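Local coordinates for second substrate binding domain of putative amino acid ABC transporter (Streptococcus pneumoniae, PDB 4OEN), which probably captures an amino acid outside the cell and hands it to the membrane part of an ABC importer, at residues Ile6-Ser11 against Thr47-Asp52; Phe13-Phe18 against Thr26-Glu31; Tyr86-Thr91 against Ile182-Phe187; Leu93-Ser98 against Lys172-Ile177; Val112-Gly117 against Tyr133-Phe138. All coordinates share one frame; numbering follows the deposited sequence.

Contact 1 of 5, residues Ile6-Ser11 against Thr47-Asp52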
# COMPACT_ATOMS: atom_id res chain seq x y z
N ILE A 6 -22.39 -2.73 2.62
CA ILE A 6 -21.47 -3.84 2.75
C ILE A 6 -20.15 -3.50 2.09
O ILE A 6 -20.11 -3.15 0.92
CB ILE A 6 -22.05 -5.12 2.11
CG1 ILE A 6 -23.35 -5.50 2.82
CG2 ILE A 6 -21.06 -6.26 2.19
CD1 ILE A 6 -24.00 -6.74 2.25
N ILE A 7 -19.07 -3.58 2.87
CA ILE A 7 -17.74 -3.23 2.37
C ILE A 7 -16.87 -4.47 2.34
O ILE A 7 -16.64 -5.08 3.36
CB ILE A 7 -17.04 -2.17 3.25
CG1 ILE A 7 -17.95 -0.96 3.48
CG2 ILE A 7 -15.70 -1.76 2.62
CD1 ILE A 7 -18.36 -0.26 2.20
N ALA A 8 -16.41 -4.83 1.15
CA ALA A 8 -15.62 -6.04 1.00
C ALA A 8 -14.14 -5.70 0.89
O ALA A 8 -13.76 -4.67 0.33
CB ALA A 8 -16.09 -6.81 -0.22
N SER A 9 -13.30 -6.58 1.44
CA SER A 9 -11.88 -6.33 1.47
C SER A 9 -11.06 -7.61 1.32
O SER A 9 -11.61 -8.71 1.20
CB SER A 9 -11.51 -5.61 2.78
OG SER A 9 -10.17 -5.18 2.77
N ASP A 10 -9.75 -7.44 1.27
CA ASP A 10 -8.82 -8.56 1.29
C ASP A 10 -8.67 -9.10 2.71
O ASP A 10 -9.19 -8.52 3.67
CB ASP A 10 -7.47 -8.11 0.72
CG ASP A 10 -6.61 -9.25 0.22
OD1 ASP A 10 -7.04 -10.42 0.21
OD2 ASP A 10 -5.48 -8.95 -0.20
N SER A 11 -7.95 -10.20 2.85
CA SER A 11 -7.72 -10.78 4.16
C SER A 11 -6.26 -10.67 4.60
O SER A 11 -5.96 -10.76 5.79
CB SER A 11 -8.18 -12.25 4.16
OG SER A 11 -7.45 -13.00 3.21
N THR A 47 -16.60 -7.29 5.21
CA THR A 47 -16.29 -8.69 4.93
C THR A 47 -14.87 -8.76 4.38
O THR A 47 -14.38 -7.79 3.81
CB THR A 47 -17.28 -9.30 3.93
OG1 THR A 47 -17.19 -8.63 2.67
CG2 THR A 47 -18.70 -9.19 4.46
N ASN A 48 -14.22 -9.90 4.55
CA ASN A 48 -12.85 -10.05 4.07
C ASN A 48 -12.68 -11.33 3.26
O ASN A 48 -11.94 -12.22 3.65
CB ASN A 48 -11.88 -10.04 5.27
CG ASN A 48 -11.97 -8.77 6.08
OD1 ASN A 48 -12.83 -8.63 6.96
ND2 ASN A 48 -11.08 -7.81 5.79
N PRO A 49 -13.38 -11.41 2.12
CA PRO A 49 -13.40 -12.63 1.30
C PRO A 49 -12.16 -12.78 0.42
O PRO A 49 -12.02 -13.80 -0.25
CB PRO A 49 -14.65 -12.45 0.45
CG PRO A 49 -14.73 -10.97 0.24
CD PRO A 49 -14.25 -10.36 1.55
N GLY A 50 -11.28 -11.78 0.42
CA GLY A 50 -10.14 -11.77 -0.47
C GLY A 50 -10.36 -10.75 -1.57
O GLY A 50 -11.50 -10.43 -1.88
N PHE A 51 -9.27 -10.28 -2.17
CA PHE A 51 -9.33 -9.17 -3.12
C PHE A 51 -10.17 -9.50 -4.35
O PHE A 51 -11.07 -8.76 -4.70
CB PHE A 51 -7.91 -8.78 -3.54
CG PHE A 51 -7.85 -7.56 -4.43
CD1 PHE A 51 -8.22 -6.32 -3.95
CD2 PHE A 51 -7.42 -7.66 -5.73
CE1 PHE A 51 -8.16 -5.19 -4.77
CE2 PHE A 51 -7.36 -6.54 -6.55
CZ PHE A 51 -7.73 -5.31 -6.07
N ASP A 52 -9.86 -10.61 -5.00
CA ASP A 52 -10.61 -11.02 -6.18
C ASP A 52 -12.09 -11.27 -5.88
O ASP A 52 -12.96 -10.89 -6.66
CB ASP A 52 -9.99 -12.26 -6.81
CG ASP A 52 -8.68 -11.96 -7.50
OD1 ASP A 52 -8.38 -10.76 -7.70
OD2 ASP A 52 -7.96 -12.91 -7.85
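Backbone bonds join I7 and S9 to T47 where strand 5-8 runs parallel to the chain coming out of strand 44-47. T47 N donates to I7 O over 2.9 Å and nearly straight, at 167° at the hydrogen; the return bond from S9 N to T47 O is weak and bent. Beyond this ladder S9 O takes the N-H of G50, in the carbonyl plane, with G50 N 3.2 Å from S9 O.

Side-chain polar bonds take over further along. N48 turns its amide to D10, and N48 ND2 reaches D10 O at 2.9 Å, with the acceptor in the amide plane and 172° at the hydrogen. D10 OD1 meets F51 N at 3.3 Å in a weak bond and also receives a weak one from S11 N, two partial grips on one carboxylate oxygen.

Apolar packing is slight, A8 CB lying 4.4 Å from P49 CD; T47 OG1 lies 3.6 Å from A8 CB, and P49 CD also sits against S9 O. S9 CB touches N48 ND2, while S9 OG is bonded to I67 O.

A parallel strand pair leading into the start of helix 51-60, with G50 at its N-cap position, fits the alpha/beta lobe of a type II periplasmic binding protein.

Contact 2 of 5, residues Phe13-Phe18 against Thr26-Glu31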
# COMPACT_ATOMS: atom_id res chain seq x y z
N PHE A 13 -3.17 -8.28 3.35
CA PHE A 13 -2.49 -7.29 2.53
C PHE A 13 -1.96 -6.19 3.47
O PHE A 13 -2.38 -5.05 3.39
CB PHE A 13 -3.45 -6.71 1.48
CG PHE A 13 -2.76 -6.07 0.31
CD1 PHE A 13 -1.88 -6.80 -0.47
CD2 PHE A 13 -3.01 -4.75 -0.02
CE1 PHE A 13 -1.24 -6.21 -1.55
CE2 PHE A 13 -2.38 -4.15 -1.08
CZ PHE A 13 -1.49 -4.89 -1.86
N ALA A 14 -1.05 -6.57 4.36
CA ALA A 14 -0.50 -5.64 5.34
C ALA A 14 0.31 -4.58 4.62
O ALA A 14 1.02 -4.91 3.66
CB ALA A 14 0.37 -6.39 6.37
N PRO A 15 0.25 -3.32 5.07
CA PRO A 15 -0.44 -2.78 6.25
C PRO A 15 -1.86 -2.30 6.02
O PRO A 15 -2.45 -1.75 6.95
CB PRO A 15 0.44 -1.59 6.63
CG PRO A 15 0.88 -1.06 5.28
CD PRO A 15 1.11 -2.30 4.43
N PHE A 16 -2.42 -2.50 4.82
CA PHE A 16 -3.77 -2.02 4.55
C PHE A 16 -4.85 -2.85 5.24
O PHE A 16 -5.81 -2.31 5.80
CB PHE A 16 -4.00 -1.97 3.03
CG PHE A 16 -3.08 -1.03 2.34
CD1 PHE A 16 -3.34 0.34 2.34
CD2 PHE A 16 -1.91 -1.48 1.75
CE1 PHE A 16 -2.48 1.23 1.74
CE2 PHE A 16 -1.03 -0.59 1.14
CZ PHE A 16 -1.32 0.77 1.13
N VAL A 17 -4.70 -4.17 5.22
CA VAL A 17 -5.67 -5.03 5.88
C VAL A 17 -4.99 -6.35 6.18
O VAL A 17 -4.34 -6.94 5.30
CB VAL A 17 -6.96 -5.21 5.03
CG1 VAL A 17 -6.64 -5.70 3.60
CG2 VAL A 17 -7.95 -6.15 5.72
N PHE A 18 -5.10 -6.77 7.43
CA PHE A 18 -4.50 -8.03 7.86
C PHE A 18 -5.10 -8.46 9.19
O PHE A 18 -5.75 -7.67 9.88
CB PHE A 18 -2.97 -7.90 7.96
CG PHE A 18 -2.50 -6.83 8.90
CD1 PHE A 18 -2.03 -7.16 10.16
CD2 PHE A 18 -2.53 -5.49 8.53
CE1 PHE A 18 -1.60 -6.17 11.04
CE2 PHE A 18 -2.10 -4.50 9.40
CZ PHE A 18 -1.63 -4.84 10.64
N THR A 26 -7.54 -5.87 10.91
CA THR A 26 -7.17 -4.51 11.26
C THR A 26 -6.39 -3.96 10.07
O THR A 26 -6.37 -4.57 9.00
CB THR A 26 -6.34 -4.46 12.57
OG1 THR A 26 -6.15 -3.10 12.97
CG2 THR A 26 -4.97 -5.11 12.38
N GLY A 27 -5.77 -2.79 10.23
CA GLY A 27 -4.97 -2.22 9.15
C GLY A 27 -5.46 -0.83 8.78
O GLY A 27 -6.53 -0.44 9.21
N ILE A 28 -4.69 -0.11 7.99
CA ILE A 28 -5.07 1.23 7.56
C ILE A 28 -6.49 1.30 7.00
O ILE A 28 -7.28 2.18 7.36
CB ILE A 28 -4.09 1.74 6.48
CG1 ILE A 28 -2.68 1.83 7.06
CG2 ILE A 28 -4.58 3.05 5.87
CD1 ILE A 28 -1.62 2.18 6.01
N ASP A 29 -6.81 0.37 6.11
CA ASP A 29 -8.11 0.38 5.44
C ASP A 29 -9.26 0.13 6.38
O ASP A 29 -10.32 0.74 6.24
CB ASP A 29 -8.17 -0.68 4.35
CG ASP A 29 -7.37 -0.30 3.15
OD1 ASP A 29 -6.85 0.84 3.09
OD2 ASP A 29 -7.30 -1.17 2.26
N MET A 30 -9.05 -0.79 7.32
CA MET A 30 -10.10 -1.16 8.26
C MET A 30 -10.39 0.00 9.17
O MET A 30 -11.55 0.36 9.39
CB MET A 30 -9.69 -2.40 9.06
CG MET A 30 -9.53 -3.66 8.18
SD MET A 30 -11.04 -4.19 7.31
CE MET A 30 -10.89 -3.38 5.72
N GLU A 31 -9.33 0.63 9.68
CA GLU A 31 -9.53 1.77 10.56
C GLU A 31 -10.13 2.95 9.82
O GLU A 31 -10.99 3.65 10.36
CB GLU A 31 -8.21 2.17 11.23
CG GLU A 31 -7.73 1.13 12.21
CD GLU A 31 -6.72 1.66 13.21
OE1 GLU A 31 -6.86 2.81 13.69
OE2 GLU A 31 -5.78 0.91 13.53
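Four backbone hydrogen bonds tie P15, F16 and F18 to the turn that starts helix 28-40. F18 and T26 form an antiparallel hydrogen-bonded pair: T26 N reaches F18 O at 2.7 Å, almost straight, and F18 N gives a 3.0 Å bond to T26 O. Past G27, the N-cap residue, the first helical N-H groups turn back to the loop. I28 N donates to P15 O in the carbonyl plane, and D29 N meets a lone pair of F16 O at 2.9 Å.

Close C-H contacts fill the gap between these bonds, V17 CA standing 3.2 Å from T26 O.

Among the side chains, T26 lays its methyl over one face of the F18 ring in a CH-pi contact, CG2 lying 4.0 Å from the ring centroid and 21° off the normal. T26 CG2 sits between backbone N and carbonyl carbon, while OG1 is anti to N (chi1 -172°) and bonds Y221. The carboxylate of D29 stands at the edge of the F16 ring, D29 OD1 being 3.6 Å from F16 CD1, with the two planes 42° apart. V17 CG2 packs on the bent chain of M30, and P15 CG lies alongside I28 CD1.

D29 OD2 is held by G69 N, so the buried carboxylate has a polar partner beyond the loop. Loop carbonyls thus satisfy N-H groups at the helix start, which lie too early for bonds within the helix.

Contact 3 of 5, residues Tyr86-Thr91 against Ile182-Phe187; sequences YYTANT and IGETAF
A89 O is gripped by two successive N-H groups of the facing strand. I182 N comes in to A89 O at 2.8 Å, in the carbonyl plane and nearly straight at 175°, while G183 N to the same A89 O is longer at 3.3 Å and tilted from that plane. Both residues face A89, which makes a classic beta bulge. The return bond, from A89 N to G183 O, is 2.8 Å long.

Y87 O also has two donors, both from T185. T185 OG1 gives Y87 O the firmer bond, also 2.8 Å, coming from above the carbonyl plane, whereas T185 N makes a weak, bent one. OG1 of T185 is anti to its own carbonyl carbon (chi1 -40°), and it lies at the edge of the Y87 ring too.

Strands 87-91 and 182-185 run antiparallel, their directions 155° apart. In the type II periplasmic binding protein fold, long strands such as 87-96 and 180-190 link the two lobes, and this pairing probably belongs to that hinge.

T88 and E184 lie side by side as a non-hydrogen-bonded pair, and T88 OG1 donates to E184 OE1 on the syn lone pair; S85 OG holds the same oxygen. The Y86 ring has T185 O over one face, with Y86 CD2 3.6 Å from that oxygen, and Y86 N donates to that same T185 O. Y86 OH shares water 1 with A186 O, to which the water donates at 2.7 Å. At the other end, I182 CG2 meets T91 CG2 at 3.8 Å, the two side chains crossing at about a right angle, while T91 OG1 bonds S120.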
# COMPACT_ATOMS: atom_id res chain seq x y z
N TYR A 86 -6.46 8.04 -0.98
CA TYR A 86 -6.11 8.21 0.42
C TYR A 86 -4.66 7.84 0.70
O TYR A 86 -4.19 7.96 1.83
CB TYR A 86 -7.04 7.40 1.34
CG TYR A 86 -7.02 5.90 1.19
CD1 TYR A 86 -6.09 5.11 1.86
CD2 TYR A 86 -7.95 5.26 0.39
CE1 TYR A 86 -6.09 3.72 1.71
CE2 TYR A 86 -7.96 3.87 0.24
CZ TYR A 86 -7.03 3.11 0.92
OH TYR A 86 -7.02 1.74 0.78
N TYR A 87 -3.94 7.42 -0.34
CA TYR A 87 -2.54 7.04 -0.15
C TYR A 87 -1.83 6.97 -1.49
O TYR A 87 -2.26 6.25 -2.39
CB TYR A 87 -2.43 5.69 0.56
CG TYR A 87 -1.01 5.33 0.92
CD1 TYR A 87 -0.36 5.99 1.96
CD2 TYR A 87 -0.31 4.35 0.23
CE1 TYR A 87 0.94 5.68 2.30
CE2 TYR A 87 0.99 4.03 0.56
CZ TYR A 87 1.61 4.70 1.60
OH TYR A 87 2.91 4.40 1.94
N THR A 88 -0.74 7.72 -1.61
CA THR A 88 0.11 7.64 -2.79
C THR A 88 1.15 6.57 -2.58
O THR A 88 1.97 6.68 -1.67
CB THR A 88 0.80 8.97 -3.10
OG1 THR A 88 -0.19 9.98 -3.33
CG2 THR A 88 1.69 8.83 -4.35
N ALA A 89 1.10 5.55 -3.43
CA ALA A 89 1.98 4.40 -3.32
C ALA A 89 3.28 4.69 -4.04
O ALA A 89 3.29 5.11 -5.19
CB ALA A 89 1.32 3.17 -3.90
N ASN A 90 4.39 4.48 -3.33
CA ASN A 90 5.71 4.71 -3.88
C ASN A 90 6.52 3.43 -3.89
O ASN A 90 6.25 2.52 -3.11
CB ASN A 90 6.50 5.74 -3.06
CG ASN A 90 5.83 7.09 -2.99
OD1 ASN A 90 5.39 7.64 -3.99
ND2 ASN A 90 5.78 7.66 -1.79
N THR A 91 7.52 3.39 -4.77
CA THR A 91 8.62 2.45 -4.64
C THR A 91 9.75 3.22 -3.94
O THR A 91 9.89 4.42 -4.14
CB THR A 91 9.09 1.91 -6.02
OG1 THR A 91 10.22 1.06 -5.81
CG2 THR A 91 9.49 3.02 -6.94
N ILE A 182 4.24 5.38 -7.76
CA ILE A 182 3.87 4.36 -8.72
C ILE A 182 2.35 4.31 -8.90
O ILE A 182 1.86 3.71 -9.86
CB ILE A 182 4.41 2.97 -8.31
CG1 ILE A 182 3.84 2.52 -6.97
CG2 ILE A 182 5.94 3.01 -8.25
CD1 ILE A 182 4.44 1.21 -6.48
N GLY A 183 1.61 4.96 -8.01
CA GLY A 183 0.17 4.99 -8.17
C GLY A 183 -0.59 5.55 -6.99
O GLY A 183 0.00 5.98 -6.01
N GLU A 184 -1.91 5.55 -7.11
CA GLU A 184 -2.79 6.02 -6.05
C GLU A 184 -3.63 4.88 -5.53
O GLU A 184 -3.88 3.89 -6.23
CB GLU A 184 -3.69 7.15 -6.56
CG GLU A 184 -2.95 8.30 -7.22
CD GLU A 184 -2.06 9.06 -6.25
OE1 GLU A 184 -2.24 8.93 -5.02
OE2 GLU A 184 -1.17 9.79 -6.74
N THR A 185 -4.09 5.04 -4.30
CA THR A 185 -4.83 4.01 -3.62
C THR A 185 -6.19 4.59 -3.25
O THR A 185 -6.25 5.68 -2.70
CB THR A 185 -4.10 3.54 -2.34
OG1 THR A 185 -2.69 3.45 -2.60
CG2 THR A 185 -4.63 2.20 -1.87
N ALA A 186 -7.27 3.87 -3.55
CA ALA A 186 -8.59 4.44 -3.28
C ALA A 186 -9.64 3.40 -2.96
O ALA A 186 -9.44 2.21 -3.19
CB ALA A 186 -9.05 5.28 -4.48
N PHE A 187 -10.75 3.88 -2.42
CA PHE A 187 -11.97 3.11 -2.20
C PHE A 187 -12.75 3.08 -3.52
O PHE A 187 -12.61 4.00 -4.33
CB PHE A 187 -12.76 3.81 -1.07
CG PHE A 187 -14.15 3.29 -0.84
CD1 PHE A 187 -14.37 2.15 -0.07
CD2 PHE A 187 -15.24 3.98 -1.34
CE1 PHE A 187 -15.67 1.68 0.16
CE2 PHE A 187 -16.54 3.53 -1.11
CZ PHE A 187 -16.75 2.37 -0.36
O HOH W 1 -8.45 0.46 -1.32

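Contact 4 of 5, residues Leu93-Ser98 against Lys172-Ile177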
# COMPACT_ATOMS: atom_id res chain seq x y z
N LEU A 93 13.87 2.91 -1.87
CA LEU A 93 15.07 2.16 -1.53
C LEU A 93 15.12 1.81 -0.04
O LEU A 93 14.81 2.64 0.82
CB LEU A 93 16.33 2.96 -1.91
CG LEU A 93 17.61 2.14 -1.98
CD1 LEU A 93 17.71 1.40 -3.31
CD2 LEU A 93 18.84 3.02 -1.73
N GLY A 94 15.55 0.59 0.27
CA GLY A 94 15.75 0.18 1.66
C GLY A 94 17.19 -0.27 1.87
O GLY A 94 17.75 -0.94 1.00
N VAL A 95 17.80 0.14 2.98
CA VAL A 95 19.13 -0.33 3.37
C VAL A 95 19.19 -0.63 4.87
O VAL A 95 18.31 -0.21 5.64
CB VAL A 95 20.24 0.71 3.01
CG1 VAL A 95 20.32 0.92 1.51
CG2 VAL A 95 20.01 2.04 3.74
N LYS A 96 20.21 -1.36 5.31
CA LYS A 96 20.43 -1.55 6.74
C LYS A 96 20.76 -0.23 7.43
O LYS A 96 21.26 0.71 6.80
CB LYS A 96 21.55 -2.56 6.98
CG LYS A 96 21.26 -3.91 6.35
CD LYS A 96 22.37 -4.90 6.66
CE LYS A 96 22.42 -5.25 8.14
NZ LYS A 96 23.50 -6.23 8.43
N GLU A 97 20.50 -0.18 8.71
CA GLU A 97 20.74 0.99 9.49
C GLU A 97 22.12 1.55 9.33
O GLU A 97 22.32 2.72 9.35
CB GLU A 97 20.56 0.63 10.94
CG GLU A 97 19.12 0.35 11.22
CD GLU A 97 18.38 1.59 11.61
OE1 GLU A 97 18.79 2.66 11.22
OE2 GLU A 97 17.40 1.48 12.34
N SER A 98 23.06 0.63 9.19
CA SER A 98 24.48 0.92 9.14
C SER A 98 24.96 1.47 7.80
O SER A 98 26.10 1.94 7.69
CB SER A 98 25.25 -0.36 9.46
OG SER A 98 24.78 -1.43 8.64
N LYS A 172 15.31 -3.14 11.55
CA LYS A 172 16.36 -2.14 11.59
C LYS A 172 16.81 -1.78 10.18
O LYS A 172 17.97 -1.98 9.82
CB LYS A 172 17.54 -2.65 12.43
CG LYS A 172 17.15 -2.99 13.86
CD LYS A 172 16.68 -1.76 14.62
CE LYS A 172 17.86 -0.89 15.06
NZ LYS A 172 17.44 0.20 15.99
N LEU A 173 15.88 -1.26 9.40
CA LEU A 173 16.18 -0.80 8.05
C LEU A 173 15.90 0.69 7.98
O LEU A 173 15.27 1.24 8.88
CB LEU A 173 15.32 -1.54 7.00
CG LEU A 173 15.50 -3.06 7.03
CD1 LEU A 173 14.51 -3.74 6.09
CD2 LEU A 173 16.92 -3.41 6.65
N LYS A 174 16.38 1.34 6.93
CA LYS A 174 16.12 2.76 6.76
C LYS A 174 15.87 3.09 5.30
O LYS A 174 16.18 2.29 4.40
CB LYS A 174 17.27 3.58 7.34
CG LYS A 174 18.58 3.36 6.64
CD LYS A 174 19.66 4.20 7.31
CE LYS A 174 20.99 4.08 6.60
NZ LYS A 174 22.01 4.94 7.29
N THR A 175 15.28 4.25 5.07
CA THR A 175 14.91 4.71 3.74
C THR A 175 15.51 6.09 3.52
O THR A 175 14.89 7.11 3.80
CB THR A 175 13.38 4.76 3.57
OG1 THR A 175 12.81 5.50 4.65
CG2 THR A 175 12.80 3.34 3.58
N PRO A 176 16.76 6.12 3.03
CA PRO A 176 17.51 7.38 2.95
C PRO A 176 17.13 8.28 1.77
O PRO A 176 17.57 9.45 1.73
CB PRO A 176 18.95 6.89 2.80
CG PRO A 176 18.83 5.57 2.11
CD PRO A 176 17.58 4.95 2.66
N ILE A 177 16.33 7.75 0.83
CA ILE A 177 15.91 8.50 -0.36
C ILE A 177 14.40 8.52 -0.50
O ILE A 177 13.75 7.47 -0.37
CB ILE A 177 16.52 7.89 -1.64
CG1 ILE A 177 18.03 7.70 -1.48
CG2 ILE A 177 16.21 8.78 -2.84
CD1 ILE A 177 18.61 6.71 -2.50
O HOH W 2 15.05 5.26 0.56
O HOH W 3 13.88 5.65 -2.86
O HOH W 4 15.11 1.91 11.42
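V95 and K174 form an antiparallel hydrogen-bonded pair, and the touching parts of the two chains run 137° apart from end to end. V95 N reaches K174 O at 3.0 Å in the carbonyl plane; K174 N answers to V95 O at 2.8 Å. K96 then faces L173 as a non-hydrogen-bonded pair whose side chains diverge. One step further, E97 N donates to K172 O from above the carbonyl plane. Toward L93 the direct ladder gives way to solvent: water 2 donates to L93 O and accepts from I177 N, and water 3 accepts from L93 N and donates to I177 O.

Here the short strand 173-174 is added beside the long strand 87-96, whose G94 bonds V156 of strand 155-159, so that 87-96 lies between the two in the mixed sheet of this lobe.

K174 crosses V95 tightly, K174 CG to V95 CG2 at 3.5 Å, then runs on fully extended so that K174 NZ donates to E97 O at 3.0 Å; S99 O is a second acceptor for that ammonium. P176 CD packs against the same V95 methyl, and L93 CD2 meets I177 CD1 at 3.8 Å. E97 folds over the end of the pair, its CG pressed close to K172 O. A bend at chi2 (-89°) carries its carboxylate beside the curled K172 chain, and E97 OE2 makes a long salt bridge to K172 NZ, 3.9 Å apart. L173 packs on Y145, L148, L163 and I167.

Contact 5 of 5, residues Val112-Gly117 against Tyr133-Phe138; sequences VGVKNG and YKIKTF
V112, V114 and N116 donate their N-H groups in turn to K134, K136 and F138, and K136 and F138 give theirs back to V112 and V114. The five bonds are between 2.8 and 3.0 Å long; the straightest, V112 N to K134 O, has 173° at its hydrogen. Close C-H contacts lie between them, such as G113 CA to K136 O at 3.2 Å.

Next come the side chains on the two faces of this parallel pair. On one, V114 CG1 touches I135 CG2 at 3.7 Å. V112 CG2 meets Y133 at CB and CG, obliquely to the ring. On the other, the F138 ring turns its edge to the G113 backbone, F138 CE2 standing 3.8 Å from G113 CA. With CG anti to the carbonyl carbon (chi1 -64°), the ring reaches back with its edge toward G113, which has no side chain to oppose it. Near the end of the pair T137 CG2 packs on N116 CB at 3.6 Å.

A second shell fixes these groups. Q121 bonds N116 OD1 and also G117 N, and Y133 OH is held by L124 O.

Helix 119-126 packs on the V112 and V114 face, while helix 141-150 packs on F138 and K115. The strands, 31° apart in direction and joined through helices, make a right-handed beta-alpha-beta crossover, and 111-115 also pairs with strand 155-159.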
# COMPACT_ATOMS: atom_id res chain seq x y z
N VAL A 112 21.77 -3.99 -6.02
CA VAL A 112 20.46 -3.74 -5.42
C VAL A 112 19.54 -4.94 -5.66
O VAL A 112 19.42 -5.38 -6.79
CB VAL A 112 19.79 -2.49 -6.01
CG1 VAL A 112 18.45 -2.24 -5.31
CG2 VAL A 112 20.70 -1.26 -5.86
N GLY A 113 18.92 -5.46 -4.60
CA GLY A 113 17.93 -6.52 -4.71
C GLY A 113 16.54 -6.02 -5.04
O GLY A 113 16.15 -4.90 -4.67
N VAL A 114 15.77 -6.84 -5.75
CA VAL A 114 14.40 -6.48 -6.09
C VAL A 114 13.59 -7.75 -6.35
O VAL A 114 14.15 -8.79 -6.70
CB VAL A 114 14.36 -5.55 -7.32
CG1 VAL A 114 14.62 -6.30 -8.62
CG2 VAL A 114 13.03 -4.77 -7.37
N LYS A 115 12.28 -7.67 -6.12
CA LYS A 115 11.41 -8.82 -6.38
C LYS A 115 10.97 -8.82 -7.83
O LYS A 115 10.60 -7.78 -8.39
CB LYS A 115 10.20 -8.82 -5.45
CG LYS A 115 10.57 -9.05 -4.00
CD LYS A 115 9.50 -8.52 -3.04
CE LYS A 115 8.15 -9.14 -3.24
NZ LYS A 115 7.17 -8.60 -2.25
N ASN A 116 11.04 -9.99 -8.45
CA ASN A 116 10.66 -10.12 -9.85
C ASN A 116 9.19 -9.79 -10.07
O ASN A 116 8.33 -10.20 -9.28
CB ASN A 116 10.94 -11.52 -10.34
CG ASN A 116 10.76 -11.65 -11.82
OD1 ASN A 116 11.34 -10.87 -12.58
ND2 ASN A 116 9.94 -12.60 -12.26
N GLY A 117 8.90 -9.09 -11.16
CA GLY A 117 7.52 -8.81 -11.56
C GLY A 117 6.88 -7.62 -10.88
O GLY A 117 5.66 -7.44 -10.94
N TYR A 133 24.30 0.65 -11.01
CA TYR A 133 24.25 -0.44 -10.05
C TYR A 133 23.99 -1.75 -10.77
O TYR A 133 23.57 -1.76 -11.92
CB TYR A 133 23.17 -0.21 -8.98
CG TYR A 133 21.85 0.26 -9.53
CD1 TYR A 133 20.98 -0.61 -10.20
CD2 TYR A 133 21.47 1.59 -9.41
CE1 TYR A 133 19.79 -0.17 -10.72
CE2 TYR A 133 20.26 2.05 -9.93
CZ TYR A 133 19.43 1.16 -10.58
OH TYR A 133 18.24 1.62 -11.10
N LYS A 134 24.29 -2.85 -10.09
CA LYS A 134 23.84 -4.17 -10.51
C LYS A 134 22.51 -4.48 -9.85
O LYS A 134 22.19 -3.94 -8.78
CB LYS A 134 24.87 -5.24 -10.14
CG LYS A 134 26.22 -5.09 -10.81
CD LYS A 134 27.21 -6.10 -10.26
CE LYS A 134 28.52 -6.11 -11.04
NZ LYS A 134 29.12 -4.75 -11.13
N ILE A 135 21.72 -5.34 -10.48
CA ILE A 135 20.44 -5.75 -9.92
C ILE A 135 20.49 -7.25 -9.66
O ILE A 135 20.91 -8.02 -10.53
CB ILE A 135 19.27 -5.44 -10.87
CG1 ILE A 135 19.16 -3.94 -11.12
CG2 ILE A 135 17.95 -5.99 -10.31
CD1 ILE A 135 18.09 -3.59 -12.17
N LYS A 136 20.09 -7.65 -8.46
CA LYS A 136 19.90 -9.06 -8.16
C LYS A 136 18.41 -9.27 -7.95
O LYS A 136 17.77 -8.61 -7.13
CB LYS A 136 20.70 -9.50 -6.94
CG LYS A 136 20.52 -10.97 -6.61
CD LYS A 136 21.52 -11.44 -5.57
CE LYS A 136 21.31 -12.91 -5.22
NZ LYS A 136 21.35 -13.78 -6.44
N THR A 137 17.86 -10.20 -8.72
CA THR A 137 16.42 -10.45 -8.73
C THR A 137 16.02 -11.62 -7.85
O THR A 137 16.66 -12.69 -7.89
CB THR A 137 15.97 -10.70 -10.16
OG1 THR A 137 16.44 -9.61 -10.97
CG2 THR A 137 14.45 -10.81 -10.25
N PHE A 138 14.97 -11.42 -7.08
CA PHE A 138 14.46 -12.43 -6.16
C PHE A 138 13.02 -12.82 -6.44
O PHE A 138 12.21 -12.00 -6.87
CB PHE A 138 14.57 -11.92 -4.73
CG PHE A 138 15.97 -11.71 -4.28
CD1 PHE A 138 16.67 -12.72 -3.64
CD2 PHE A 138 16.61 -10.50 -4.50
CE1 PHE A 138 17.96 -12.52 -3.22
CE2 PHE A 138 17.91 -10.30 -4.09
CZ PHE A 138 18.58 -11.30 -3.44

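Contact 2 is the buried one, made of loop carbonyls, a helix start and aromatic rings; the other four are partly buried. Contacts 1 and 2 touch through V17, packed near S9 and N48, and contact 2 reaches contact 3 where D29 OD1 lies close to Y86 OH. Contact 3, near the centre of the chain, is mainly backbone and hydroxyl bonding. Strand 87-96 serves both contacts 3 and 4, but contact 4, about 21 Å away between centres, uses waters and exposed lysine and glutamate. Contacts 1 and 5 both have parallel pairing: contact 1 soon gives way to side-chain bonds, whereas contact 5 keeps a regular ladder, meeting contact 4 at L93 and V112.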